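Local coordinates for protein transcription elongation factor Spt5 (PDB 3LPE) that stimulates transcription elongation by binding RNA polymerase through its NusG N-terminal (NGN) domain, in a heterodimer with Spt4, at residues V19-N24 and M70-G75. Sequence-based numbering, arbitrary orientation.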
loop_
_atom_site.group_PDB
_atom_site.type_symbol
_atom_site.label_atom_id
_atom_site.label_comp_id
_atom_site.label_asym_id
_atom_site.label_seq_id
_atom_site.Cartn_x
_atom_site.Cartn_y
_atom_site.Cartn_z
ATOM N N VAL A 19 13.047 -9.156 -4.146
ATOM C CA VAL A 19 11.981 -9.598 -5.028
ATOM C C VAL A 19 11.166 -10.660 -4.334
ATOM O O VAL A 19 11.711 -11.613 -3.787
ATOM C CB VAL A 19 12.546 -10.108 -6.381
ATOM C CG1 VAL A 19 11.473 -10.813 -7.191
ATOM C CG2 VAL A 19 13.144 -8.940 -7.165
ATOM N N GLY A 20 9.846 -10.490 -4.338
ATOM C CA GLY A 20 8.990 -11.466 -3.693
ATOM C C GLY A 20 8.650 -11.136 -2.247
ATOM O O GLY A 20 7.757 -11.756 -1.662
ATOM N N GLN A 21 9.335 -10.152 -1.670
ATOM C CA GLN A 21 9.060 -9.725 -0.310
ATOM C C GLN A 21 8.232 -8.425 -0.247
ATOM O O GLN A 21 8.135 -7.797 0.804
ATOM C CB GLN A 21 10.374 -9.500 0.451
ATOM C CG GLN A 21 11.188 -10.776 0.633
ATOM C CD GLN A 21 10.482 -11.769 1.506
ATOM O OE1 GLN A 21 10.006 -11.421 2.584
ATOM N NE2 GLN A 21 10.401 -13.020 1.052
ATOM N N GLU A 22 7.650 -8.028 -1.360
ATOM C CA GLU A 22 7.036 -6.709 -1.436
ATOM C C GLU A 22 5.875 -6.551 -0.455
ATOM O O GLU A 22 5.847 -5.620 0.341
ATOM C CB GLU A 22 6.577 -6.418 -2.860
ATOM C CG GLU A 22 7.708 -6.517 -3.898
ATOM C CD GLU A 22 7.915 -7.924 -4.433
ATOM O OE1 GLU A 22 7.284 -8.881 -3.929
ATOM O OE2 GLU A 22 8.702 -8.061 -5.391
ATOM N N LYS A 23 4.920 -7.458 -0.527
ATOM C CA LYS A 23 3.757 -7.406 0.370
ATOM C C LYS A 23 4.167 -7.581 1.825
ATOM O O LYS A 23 3.640 -6.897 2.702
ATOM C CB LYS A 23 2.731 -8.477 -0.010
ATOM C CG LYS A 23 1.891 -8.132 -1.230
ATOM C CD LYS A 23 1.072 -9.351 -1.646
ATOM C CE LYS A 23 0.241 -9.097 -2.869
ATOM N NZ LYS A 23 -0.565 -10.305 -3.195
ATOM N N ASN A 24 5.105 -8.492 2.083
ATOM C CA ASN A 24 5.609 -8.689 3.436
ATOM C C ASN A 24 6.139 -7.390 3.995
ATOM O O ASN A 24 5.812 -7.004 5.113
ATOM C CB ASN A 24 6.725 -9.762 3.496
ATOM C CG ASN A 24 6.193 -11.183 3.341
ATOM O OD1 ASN A 24 4.994 -11.426 3.432
ATOM N ND2 ASN A 24 7.100 -12.133 3.113
ATOM N N MET A 70 15.081 -2.126 8.926
ATOM C CA MET A 70 14.164 -3.144 8.412
ATOM C C MET A 70 14.874 -4.177 7.520
ATOM O O MET A 70 15.528 -3.815 6.550
ATOM C CB MET A 70 13.020 -2.473 7.635
ATOM C CG MET A 70 11.923 -3.429 7.206
ATOM S SD MET A 70 10.489 -2.564 6.528
ATOM C CE MET A 70 9.786 -1.909 8.036
ATOM N N PRO A 71 14.724 -5.471 7.837
ATOM C CA PRO A 71 15.365 -6.497 7.002
ATOM C C PRO A 71 14.789 -6.511 5.585
ATOM O O PRO A 71 13.620 -6.132 5.366
ATOM C CB PRO A 71 15.046 -7.807 7.738
ATOM C CG PRO A 71 14.760 -7.386 9.159
ATOM C CD PRO A 71 14.118 -6.035 9.058
ATOM N N ARG A 72 15.628 -6.897 4.629
ATOM C CA ARG A 72 15.212 -7.184 3.263
ATOM C C ARG A 72 14.840 -5.926 2.479
ATOM O O ARG A 72 14.295 -5.985 1.382
ATOM C CB ARG A 72 14.093 -8.227 3.245
ATOM C CG ARG A 72 14.440 -9.507 4.008
ATOM C CD ARG A 72 13.261 -10.492 4.043
ATOM N NE ARG A 72 13.550 -11.638 4.902
ATOM C CZ ARG A 72 12.706 -12.636 5.143
ATOM N NH1 ARG A 72 11.501 -12.641 4.591
ATOM N NH2 ARG A 72 13.071 -13.631 5.939
ATOM N N VAL A 73 15.193 -4.788 3.047
ATOM C CA VAL A 73 15.083 -3.514 2.345
ATOM C C VAL A 73 16.487 -3.016 1.973
ATOM O O VAL A 73 17.379 -2.971 2.811
ATOM C CB VAL A 73 14.364 -2.471 3.212
ATOM C CG1 VAL A 73 14.437 -1.116 2.560
ATOM C CG2 VAL A 73 12.910 -2.901 3.423
ATOM N N ARG A 74 16.659 -2.631 0.721
ATOM C CA ARG A 74 17.984 -2.183 0.218
ATOM C C ARG A 74 18.185 -0.684 0.294
ATOM O O ARG A 74 19.317 -0.207 0.425
ATOM C CB ARG A 74 18.174 -2.627 -1.227
ATOM C CG ARG A 74 19.583 -2.348 -1.789
ATOM C CD ARG A 74 20.654 -3.012 -0.904
ATOM N NE ARG A 74 22.029 -2.688 -1.321
ATOM C CZ ARG A 74 22.675 -1.572 -0.972
ATOM N NH1 ARG A 74 22.082 -0.653 -0.208
ATOM N NH2 ARG A 74 23.914 -1.368 -1.395
ATOM N N GLY A 75 17.098 0.082 0.195
ATOM C CA GLY A 75 17.211 1.518 0.327
ATOM C C GLY A 75 16.091 2.244 -0.423
ATOM O O GLY A 75 15.118 1.628 -0.846
#
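R72 and Q21 meet through their side chains at the surface of the domain, their CA atoms being 7.6 Å apart. R72 is the third residue of a type II turn running from M70 to V73, and its positive phi fits that place. From CB, which points toward Q21, the chain leaves with CG anti to the carbonyl carbon (chi1 -54°) and stays extended through CD to NE. CD is the first to touch, 3.7 Å from Q21 OE1, with Q21 CG and CD a little farther off. At the tip NH1 donates a hydrogen bond to Q21 OE1 at 2.8 Å. The N-H...O angle of 143° shows a bent bond. OE1 sits at the edge of the guanidinium, in its plane, whereas NH1 stands well above the plane of the Q21 amide; the two flat groups are nearly perpendicular, 86° apart. Q21 can present OE1 because its chain bends at chi2. From the other face of the amide, N24 ND2 gives OE1 a straighter bond of 3.0 Å, so two donors grip this oxygen, which would limit the amide's rotation. Just before Q21, the N-H of G20 is held by E22 OE2 at 2.9 Å. Q21 is the N-cap residue of helix 22-35, while R72 pairs through its backbone with M18 and leads into strand 73-76, outermost in the sheet of this chain. The polar bridge thus joins a helix start to the turn entering strand 73-76, which pairs antiparallel with strand 12-17, at the surface of the alpha/beta NGN fold shared with bacterial NusG.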